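Local coordinates for protein trans-4-hydroxy-L-proline dehydratase (Clostridioides difficile 70-100-2010, PDB 6VXC) that catalyses the radical-based dehydration of trans-4-hydroxy-L-proline to (S)-1-pyrroline-5-carboxylate, as a glycyl radical enzyme of anaerobic hydroxyproline breakdown, at residues K133-E137 against E138-F142; P141-K144 against K145-T148; C414-R418 against K419-Q423; Q733-K736 against G737-M741. All coordinates share one frame; numbering follows the deposited sequence.

Interaction 1 of 4, residues K133-E137 against E138-F142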
# COMPACT_ATOMS: atom_id res chain seq x y z
N LYS A 133 28.90 10.47 -6.62
CA LYS A 133 30.00 10.09 -7.49
C LYS A 133 29.85 8.66 -7.98
O LYS A 133 29.92 8.39 -9.18
CB LYS A 133 31.34 10.26 -6.77
CG LYS A 133 32.54 9.88 -7.65
CD LYS A 133 33.89 10.08 -6.96
CE LYS A 133 34.14 9.03 -5.88
NZ LYS A 133 34.29 7.67 -6.47
N ILE A 134 29.63 7.73 -7.05
CA ILE A 134 29.52 6.31 -7.41
C ILE A 134 28.35 6.10 -8.37
O ILE A 134 28.48 5.40 -9.38
CB ILE A 134 29.36 5.46 -6.13
CG1 ILE A 134 30.64 5.49 -5.31
CG2 ILE A 134 28.94 4.04 -6.45
CD1 ILE A 134 30.51 4.76 -4.00
N HIS A 135 27.20 6.71 -8.08
CA HIS A 135 26.06 6.57 -8.97
C HIS A 135 26.39 7.10 -10.35
O HIS A 135 26.05 6.49 -11.37
CB HIS A 135 24.84 7.29 -8.40
CG HIS A 135 23.60 7.09 -9.22
ND1 HIS A 135 22.88 5.91 -9.20
CD2 HIS A 135 23.01 7.87 -10.15
CE1 HIS A 135 21.87 6.00 -10.05
NE2 HIS A 135 21.92 7.18 -10.63
N LYS A 136 27.06 8.25 -10.41
CA LYS A 136 27.40 8.86 -11.69
C LYS A 136 28.40 8.01 -12.46
O LYS A 136 28.26 7.83 -13.68
CB LYS A 136 27.95 10.26 -11.49
CG LYS A 136 28.26 10.95 -12.80
CD LYS A 136 29.05 12.23 -12.62
CE LYS A 136 28.98 13.07 -13.89
NZ LYS A 136 30.00 14.15 -13.91
N GLU A 137 29.40 7.47 -11.77
CA GLU A 137 30.52 6.83 -12.45
C GLU A 137 30.37 5.33 -12.62
O GLU A 137 30.85 4.78 -13.61
CB GLU A 137 31.82 7.11 -11.69
CG GLU A 137 32.19 8.57 -11.61
CD GLU A 137 33.47 8.79 -10.82
OE1 GLU A 137 33.97 9.94 -10.82
OE2 GLU A 137 33.98 7.82 -10.21
N GLU A 138 29.73 4.64 -11.68
CA GLU A 138 29.60 3.20 -11.76
C GLU A 138 28.21 2.73 -12.16
O GLU A 138 28.08 1.75 -12.89
CB GLU A 138 29.98 2.54 -10.43
CG GLU A 138 31.32 2.96 -9.83
CD GLU A 138 32.50 2.69 -10.75
OE1 GLU A 138 33.44 3.52 -10.73
OE2 GLU A 138 32.52 1.65 -11.44
N ILE A 139 27.16 3.39 -11.66
CA ILE A 139 25.79 2.88 -11.79
C ILE A 139 25.15 3.30 -13.11
O ILE A 139 24.66 2.45 -13.86
CB ILE A 139 24.92 3.34 -10.61
CG1 ILE A 139 25.54 2.92 -9.28
CG2 ILE A 139 23.51 2.74 -10.73
CD1 ILE A 139 25.90 1.46 -9.20
N ILE A 140 25.10 4.60 -13.38
CA ILE A 140 24.45 5.08 -14.60
C ILE A 140 25.05 4.46 -15.86
O ILE A 140 24.28 3.99 -16.71
CB ILE A 140 24.48 6.62 -14.65
CG1 ILE A 140 23.53 7.19 -13.59
CG2 ILE A 140 24.12 7.14 -16.03
CD1 ILE A 140 23.46 8.68 -13.61
N PRO A 141 26.37 4.41 -16.04
CA PRO A 141 26.92 3.84 -17.27
C PRO A 141 26.49 2.40 -17.49
O PRO A 141 26.35 1.98 -18.64
CB PRO A 141 28.43 3.97 -17.08
CG PRO A 141 28.59 5.07 -16.10
CD PRO A 141 27.44 4.93 -15.17
N PHE A 142 26.27 1.63 -16.42
CA PHE A 142 25.87 0.24 -16.60
C PHE A 142 24.35 0.07 -16.68
O PHE A 142 23.87 -0.69 -17.53
CB PHE A 142 26.44 -0.61 -15.46
CG PHE A 142 26.20 -2.09 -15.63
CD1 PHE A 142 27.06 -2.87 -16.38
CD2 PHE A 142 25.09 -2.69 -15.06
CE1 PHE A 142 26.83 -4.22 -16.55
CE2 PHE A 142 24.85 -4.05 -15.23
CZ PHE A 142 25.72 -4.81 -15.98

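Interaction 2 of 4, residues P141-K144 against K145-T148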
# COMPACT_ATOMS: atom_id res chain seq x y z
N PRO A 141 26.37 4.41 -16.04
CA PRO A 141 26.92 3.84 -17.27
C PRO A 141 26.49 2.40 -17.49
O PRO A 141 26.35 1.98 -18.64
CB PRO A 141 28.43 3.97 -17.08
CG PRO A 141 28.59 5.07 -16.10
CD PRO A 141 27.44 4.93 -15.17
N PHE A 142 26.27 1.63 -16.42
CA PHE A 142 25.87 0.24 -16.60
C PHE A 142 24.35 0.07 -16.68
O PHE A 142 23.87 -0.69 -17.53
CB PHE A 142 26.44 -0.61 -15.46
CG PHE A 142 26.20 -2.09 -15.63
CD1 PHE A 142 27.06 -2.87 -16.38
CD2 PHE A 142 25.09 -2.69 -15.06
CE1 PHE A 142 26.83 -4.22 -16.55
CE2 PHE A 142 24.85 -4.05 -15.23
CZ PHE A 142 25.72 -4.81 -15.98
N TRP A 143 23.58 0.77 -15.85
CA TRP A 143 22.16 0.46 -15.68
C TRP A 143 21.22 1.36 -16.48
O TRP A 143 20.06 0.98 -16.66
CB TRP A 143 21.76 0.53 -14.20
CG TRP A 143 22.34 -0.58 -13.42
CD1 TRP A 143 23.45 -0.54 -12.63
CD2 TRP A 143 21.86 -1.92 -13.37
NE1 TRP A 143 23.68 -1.77 -12.09
CE2 TRP A 143 22.72 -2.64 -12.52
CE3 TRP A 143 20.78 -2.59 -13.96
CZ2 TRP A 143 22.54 -3.98 -12.25
CZ3 TRP A 143 20.60 -3.92 -13.69
CH2 TRP A 143 21.47 -4.61 -12.84
N LYS A 144 21.67 2.51 -16.97
CA LYS A 144 20.75 3.40 -17.68
C LYS A 144 20.07 2.69 -18.85
O LYS A 144 18.88 2.90 -19.10
CB LYS A 144 21.49 4.64 -18.16
CG LYS A 144 20.66 5.68 -18.89
CD LYS A 144 21.51 6.94 -19.13
CE LYS A 144 20.73 8.04 -19.83
NZ LYS A 144 20.20 7.53 -21.13
N LYS A 145 20.80 1.85 -19.59
CA LYS A 145 20.18 1.14 -20.70
C LYS A 145 19.49 -0.15 -20.25
O LYS A 145 18.75 -0.73 -21.04
CB LYS A 145 21.22 0.82 -21.79
CG LYS A 145 22.21 -0.28 -21.40
CD LYS A 145 23.20 -0.54 -22.52
CE LYS A 145 24.21 -1.59 -22.13
NZ LYS A 145 25.31 -1.71 -23.14
N ARG A 146 19.72 -0.59 -19.02
CA ARG A 146 19.14 -1.85 -18.55
C ARG A 146 17.87 -1.68 -17.72
O ARG A 146 17.08 -2.61 -17.64
CB ARG A 146 20.18 -2.62 -17.73
CG ARG A 146 21.32 -3.19 -18.57
CD ARG A 146 22.35 -3.92 -17.70
NE ARG A 146 23.25 -4.74 -18.49
CZ ARG A 146 24.36 -4.32 -19.10
NH1 ARG A 146 24.74 -3.06 -18.99
NH2 ARG A 146 25.09 -5.18 -19.81
N GLN A 147 17.65 -0.51 -17.13
CA GLN A 147 16.53 -0.32 -16.21
C GLN A 147 15.19 -0.66 -16.85
O GLN A 147 14.93 -0.34 -18.00
CB GLN A 147 16.51 1.14 -15.75
CG GLN A 147 16.43 2.13 -16.89
CD GLN A 147 16.47 3.57 -16.41
OE1 GLN A 147 15.84 3.91 -15.41
NE2 GLN A 147 17.26 4.41 -17.09
N THR A 148 14.31 -1.31 -16.07
CA THR A 148 13.00 -1.67 -16.62
C THR A 148 12.16 -0.45 -16.95
O THR A 148 11.27 -0.56 -17.80
CB THR A 148 12.21 -2.57 -15.66
OG1 THR A 148 12.12 -1.94 -14.38
CG2 THR A 148 12.86 -3.95 -15.52
O HOH W 1 23.72 2.09 -19.89

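Interaction 3 of 4, residues C414-R418 against K419-Q423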
# COMPACT_ATOMS: atom_id res chain seq x y z
N CYS A 414 -10.95 1.47 19.44
CA CYS A 414 -11.50 2.82 19.38
C CYS A 414 -10.80 3.76 20.35
O CYS A 414 -10.63 4.95 20.04
CB CYS A 414 -13.00 2.80 19.65
SG CYS A 414 -13.97 2.01 18.36
N GLU A 415 -10.40 3.27 21.53
CA GLU A 415 -9.63 4.11 22.45
C GLU A 415 -8.40 4.67 21.78
O GLU A 415 -8.07 5.85 21.96
CB GLU A 415 -9.19 3.32 23.68
CG GLU A 415 -10.17 3.13 24.76
CD GLU A 415 -9.53 2.41 25.94
OE1 GLU A 415 -8.34 2.70 26.23
OE2 GLU A 415 -10.20 1.54 26.54
N ILE A 416 -7.69 3.84 21.03
CA ILE A 416 -6.47 4.30 20.39
C ILE A 416 -6.80 5.25 19.25
O ILE A 416 -6.19 6.32 19.12
CB ILE A 416 -5.63 3.09 19.92
CG1 ILE A 416 -5.28 2.19 21.11
CG2 ILE A 416 -4.37 3.56 19.24
CD1 ILE A 416 -4.82 0.76 20.72
N SER A 417 -7.79 4.90 18.42
CA SER A 417 -8.17 5.77 17.30
C SER A 417 -8.57 7.16 17.80
O SER A 417 -8.17 8.18 17.22
CB SER A 417 -9.32 5.11 16.52
OG SER A 417 -9.81 5.92 15.46
N ARG A 418 -9.29 7.21 18.92
CA ARG A 418 -9.76 8.48 19.44
C ARG A 418 -8.61 9.38 19.85
O ARG A 418 -8.78 10.60 19.91
CB ARG A 418 -10.68 8.21 20.64
CG ARG A 418 -11.10 9.43 21.41
CD ARG A 418 -12.13 9.09 22.49
NE ARG A 418 -11.58 8.33 23.61
CZ ARG A 418 -12.26 8.07 24.73
NH1 ARG A 418 -11.72 7.38 25.71
NH2 ARG A 418 -13.50 8.52 24.85
N LYS A 419 -7.41 8.83 20.07
CA LYS A 419 -6.29 9.70 20.39
C LYS A 419 -5.83 10.55 19.21
O LYS A 419 -5.02 11.45 19.39
CB LYS A 419 -5.13 8.86 20.94
CG LYS A 419 -5.50 8.09 22.22
CD LYS A 419 -4.33 7.35 22.79
CE LYS A 419 -4.75 6.56 24.02
NZ LYS A 419 -3.60 5.90 24.69
N GLY A 420 -6.34 10.30 18.01
CA GLY A 420 -6.21 11.27 16.93
C GLY A 420 -4.98 11.18 16.06
O GLY A 420 -4.68 12.16 15.37
N TRP A 421 -4.24 10.07 16.07
CA TRP A 421 -3.15 9.92 15.12
C TRP A 421 -3.46 8.91 14.02
O TRP A 421 -2.55 8.44 13.34
CB TRP A 421 -1.82 9.58 15.81
CG TRP A 421 -1.77 8.34 16.63
CD1 TRP A 421 -2.28 8.17 17.88
CD2 TRP A 421 -1.11 7.11 16.30
NE1 TRP A 421 -2.01 6.91 18.34
CE2 TRP A 421 -1.29 6.23 17.39
CE3 TRP A 421 -0.40 6.66 15.18
CZ2 TRP A 421 -0.78 4.93 17.40
CZ3 TRP A 421 0.11 5.36 15.19
CH2 TRP A 421 -0.08 4.52 16.30
N GLY A 422 -4.71 8.57 13.84
CA GLY A 422 -5.18 7.82 12.68
C GLY A 422 -5.27 6.32 12.83
O GLY A 422 -6.27 5.72 12.45
N GLN A 423 -4.23 5.69 13.39
CA GLN A 423 -4.22 4.24 13.60
C GLN A 423 -5.05 3.92 14.84
O GLN A 423 -5.15 4.73 15.74
CB GLN A 423 -2.78 3.70 13.79
CG GLN A 423 -1.87 3.93 12.60
CD GLN A 423 -0.53 3.19 12.73
OE1 GLN A 423 -0.38 2.30 13.57
NE2 GLN A 423 0.43 3.55 11.88
O HOH W 2 -5.39 4.48 26.57
O HOH W 3 -5.05 7.48 16.71
O HOH W 4 -8.98 5.20 12.96
O HOH W 5 -7.44 9.30 14.87

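Interaction 4 of 4, residues Q733-K736 against G737-M741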
# COMPACT_ATOMS: atom_id res chain seq x y z
N GLN A 733 -15.94 12.16 23.57
CA GLN A 733 -15.39 12.12 24.91
C GLN A 733 -16.14 11.12 25.77
O GLN A 733 -17.31 10.82 25.54
CB GLN A 733 -15.45 13.51 25.57
CG GLN A 733 -14.38 14.43 25.07
CD GLN A 733 -14.70 15.89 25.32
OE1 GLN A 733 -15.82 16.24 25.70
NE2 GLN A 733 -13.71 16.75 25.10
N GLY A 734 -15.43 10.60 26.77
CA GLY A 734 -16.01 9.70 27.75
C GLY A 734 -16.33 8.32 27.20
O GLY A 734 -15.99 7.96 26.07
N GLU A 735 -17.01 7.53 28.04
CA GLU A 735 -17.42 6.19 27.63
C GLU A 735 -18.48 6.25 26.54
O GLU A 735 -18.50 5.38 25.66
CB GLU A 735 -17.95 5.41 28.84
CG GLU A 735 -19.05 4.40 28.49
CD GLU A 735 -19.86 3.92 29.70
OE1 GLU A 735 -19.29 3.20 30.55
OE2 GLU A 735 -21.07 4.26 29.80
N LYS A 736 -19.38 7.23 26.59
CA LYS A 736 -20.37 7.36 25.52
C LYS A 736 -19.70 7.62 24.18
O LYS A 736 -20.17 7.14 23.14
CB LYS A 736 -21.35 8.50 25.82
CG LYS A 736 -22.58 8.07 26.57
CD LYS A 736 -23.51 9.26 26.79
CE LYS A 736 -23.90 9.91 25.47
NZ LYS A 736 -24.70 8.98 24.63
N GLY A 737 -18.62 8.40 24.19
CA GLY A 737 -17.90 8.64 22.96
C GLY A 737 -17.31 7.37 22.38
O GLY A 737 -17.43 7.11 21.18
N LEU A 738 -16.67 6.56 23.23
CA LEU A 738 -16.15 5.28 22.76
C LEU A 738 -17.27 4.43 22.18
O LEU A 738 -17.13 3.87 21.08
CB LEU A 738 -15.47 4.51 23.89
CG LEU A 738 -14.09 4.97 24.33
CD1 LEU A 738 -13.51 3.97 25.31
CD2 LEU A 738 -13.20 5.15 23.10
N ASP A 739 -18.40 4.36 22.88
CA ASP A 739 -19.50 3.54 22.40
C ASP A 739 -20.03 4.06 21.07
O ASP A 739 -20.36 3.28 20.18
CB ASP A 739 -20.62 3.47 23.43
CG ASP A 739 -20.24 2.65 24.65
OD1 ASP A 739 -19.33 1.81 24.52
OD2 ASP A 739 -20.87 2.83 25.71
N ASN A 740 -20.08 5.38 20.92
CA ASN A 740 -20.57 5.93 19.66
C ASN A 740 -19.65 5.56 18.50
O ASN A 740 -20.14 5.19 17.42
CB ASN A 740 -20.75 7.44 19.76
CG ASN A 740 -22.04 7.82 20.50
OD1 ASN A 740 -22.97 7.03 20.58
ND2 ASN A 740 -22.08 9.04 21.03
N MET A 741 -18.34 5.62 18.69
CA MET A 741 -17.41 5.18 17.65
C MET A 741 -17.59 3.69 17.36
O MET A 741 -17.75 3.29 16.20
CB MET A 741 -15.97 5.45 18.09
CG MET A 741 -15.65 6.93 18.24
SD MET A 741 -14.01 7.26 18.90
CE MET A 741 -12.93 6.47 17.66
O HOH W 6 -25.08 10.33 21.49

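Interaction 1 of 4, residues K133-E137 against E138-F142
H135 meets I139 and I140 one turn further along helix 129-143, at a place where the alpha-helix widens into a pi-type turn and is then kinked by a proline. The backbone bonds record the change of pitch. E138 N donates to I134 O over 2.7 Å in the ordinary i to i+4 manner, whereas I140 N reaches back five residues to H135 O (2.9 Å, 171° at the hydrogen). Between them, I139 N is shared weakly by I134 O and H135 O. P141, which has no N-H to give, sets its ring against the preceding turn instead, with CD 3.4 Å from K136 O.

Van der Waals packing centres on the imidazole. A chi1 of -175°, which sets CG beside the carbonyl carbon, carries the H135 ring over toward the next turn, where the side chain crosses both isoleucines at about a right angle. The ND1 side of the ring meets CB and CG2 of I139; the other side meets the CG1-CD1 arm of I140. NE2 also bonds the carbonyl of H109, which helps to fix the ring's rotation, while M111 and L114 of helix 111-119 pack on it.

Charged groups stay on the exposed flank. K133 NZ forms a long salt bridge with OE2 of E137, which may temper the nearness of a second carboxylate: E137 OE2 lies 4.4 Å from E138 OE1.

Interaction 2 of 4, residues P141-K144 against K145-T148
A cation-pi stack between R146 and F142 lies near the C-terminal end of helix 129-143, where the chain turns through a short loop toward helix 148-155. The guanidinium lies flat over one face of the phenyl ring, the two planes only 2° apart, with R146 CZ 3.8 Å from the centroid of the F142 ring. An extended arginine chain from CG to NE carries the group there, and F142 holds its ring beneath it with CG trans to N (chi1 -174°). The same residue supplies an acceptor: R146 NH1 donates to F142 O over 2.9 Å, with the oxygen lying in the guanidinium plane.

The backbone turn is tied at W143 O, which accepts from two amides. R146 N approaches from above the carbonyl plane, while Q147 N comes nearly end-on to the C=O. Q147, at the N-cap position of the next helix, runs its extended side chain alongside K144, so that NE2 reaches a lone pair of K144 O at 3.0 Å; its OE1 takes the amide of C108. A water bridges P141 O and K145 N.

Beyond the ring, NH2 of R146 forms a salt bridge with E59. The positive charge is thus met by a pi face, a carbonyl and a carboxylate, which hold the guanidinium flat on the ring and balance its charge although the residue is partly exposed.

Interaction 3 of 4, residues C414-R418 against K419-Q423
I416 and W421 lie side by side and point the same way at the bend where helix 407-418 gives way to the loop before strand 426-428. The touch is light: CG2 of I416, set opposite the backbone N (chi1 -59° for CG1), turns toward W421 and Q423, 4.2 Å from W421 NE1, oblique to the indole, and 3.8 Å from Q423 O. K419 instead lays its extended chain back along the last turn, its CG 3.4 Å from E415 O, before NZ reaches the carboxylate of D388.

Two i to i+3 backbone bonds tighten the bend, K419 N to I416 O and G420 N to S417 O, both donors standing above the carbonyl planes. G420 leaves the helix with positive phi (89°). Waters bridge the helix end and the returning chain: one accepts from W421 N at 2.8 Å and lies next to the carbonyls of I416 and Q423, while another accepts from S417 OG and donates to G422 O.

I416 also packs on L384 of helix 378-390, whose M387 touches both W421 and Q423. S417 and R418 pack on M741 of helix 734-750, R418 also on L738, and W421 reaches I780 of strand 780-782.

Interaction 4 of 4, residues Q733-K736 against G737-M741
E735 and D739 stand one turn apart at the start of helix 734-750, and their side chains touch where CG of E735 meets OD2 of D739 at 3.7 Å. The two carboxylates are like charges with E735 OE2 4.3 Å from D739 OD2, their planes turned 28° against each other. That proximity would tend to raise the cost of having both ionised, but D739 has a counter-charge elsewhere, since its OD1 forms a salt bridge with K411 of helix 407-418.

Hydrogen bonds set up the helix itself. The first, G737 N to Q733 O, is weak, as may be expected where the chain is still coming into the helix. Regular i to i+4 bonds then follow: L738 N to G734 O, D739 N to E735 O at 3.0 Å, and N740 N to K736 O at 2.8 Å. The helix is the crossover of a beta-alpha-beta unit, leading from strand 724-726 to strand 755-759, neighbours that run parallel in the mixed sheet. G734 O has a second role, for it also accepts from NH2 of R418.

Looser polar and apolar contacts complete the turn. K736 bends at its third and fourth torsions, which brings NZ round toward N740; a water links them, weakly held by NZ and accepting from N740 ND2 at 3.3 Å. G737 is buried, its backbone close against the preceding turn. L738, with a chi1 of -76° that puts CG opposite the carbonyl carbon, brings that atom 3.9 Å from G734 O and packs on E415 and R418 of helix 407-418.

Overall arrangement
The four contacts form two pairs on opposite sides of the chain's centre. Interactions 1 and 2 share P141 and F142 on helix 129-143: the first combines packing of a buried histidine and isoleucine with an exposed charged flank, the second places an aromatic-guanidinium stack near the helix's end. Interactions 3 and 4 touch although far apart in sequence, since L738 and M741 pack on helix 407-418, R418 CZ lying 3.5 Å from L738 CD2. Interaction 3 is the more buried and water-bridged, with the side chain of Q423 about 11 Å from that of C454, probably the cysteine radical site; interaction 4 is a largely exposed helix start. About 45 Å separates the centres of interactions 2 and 3.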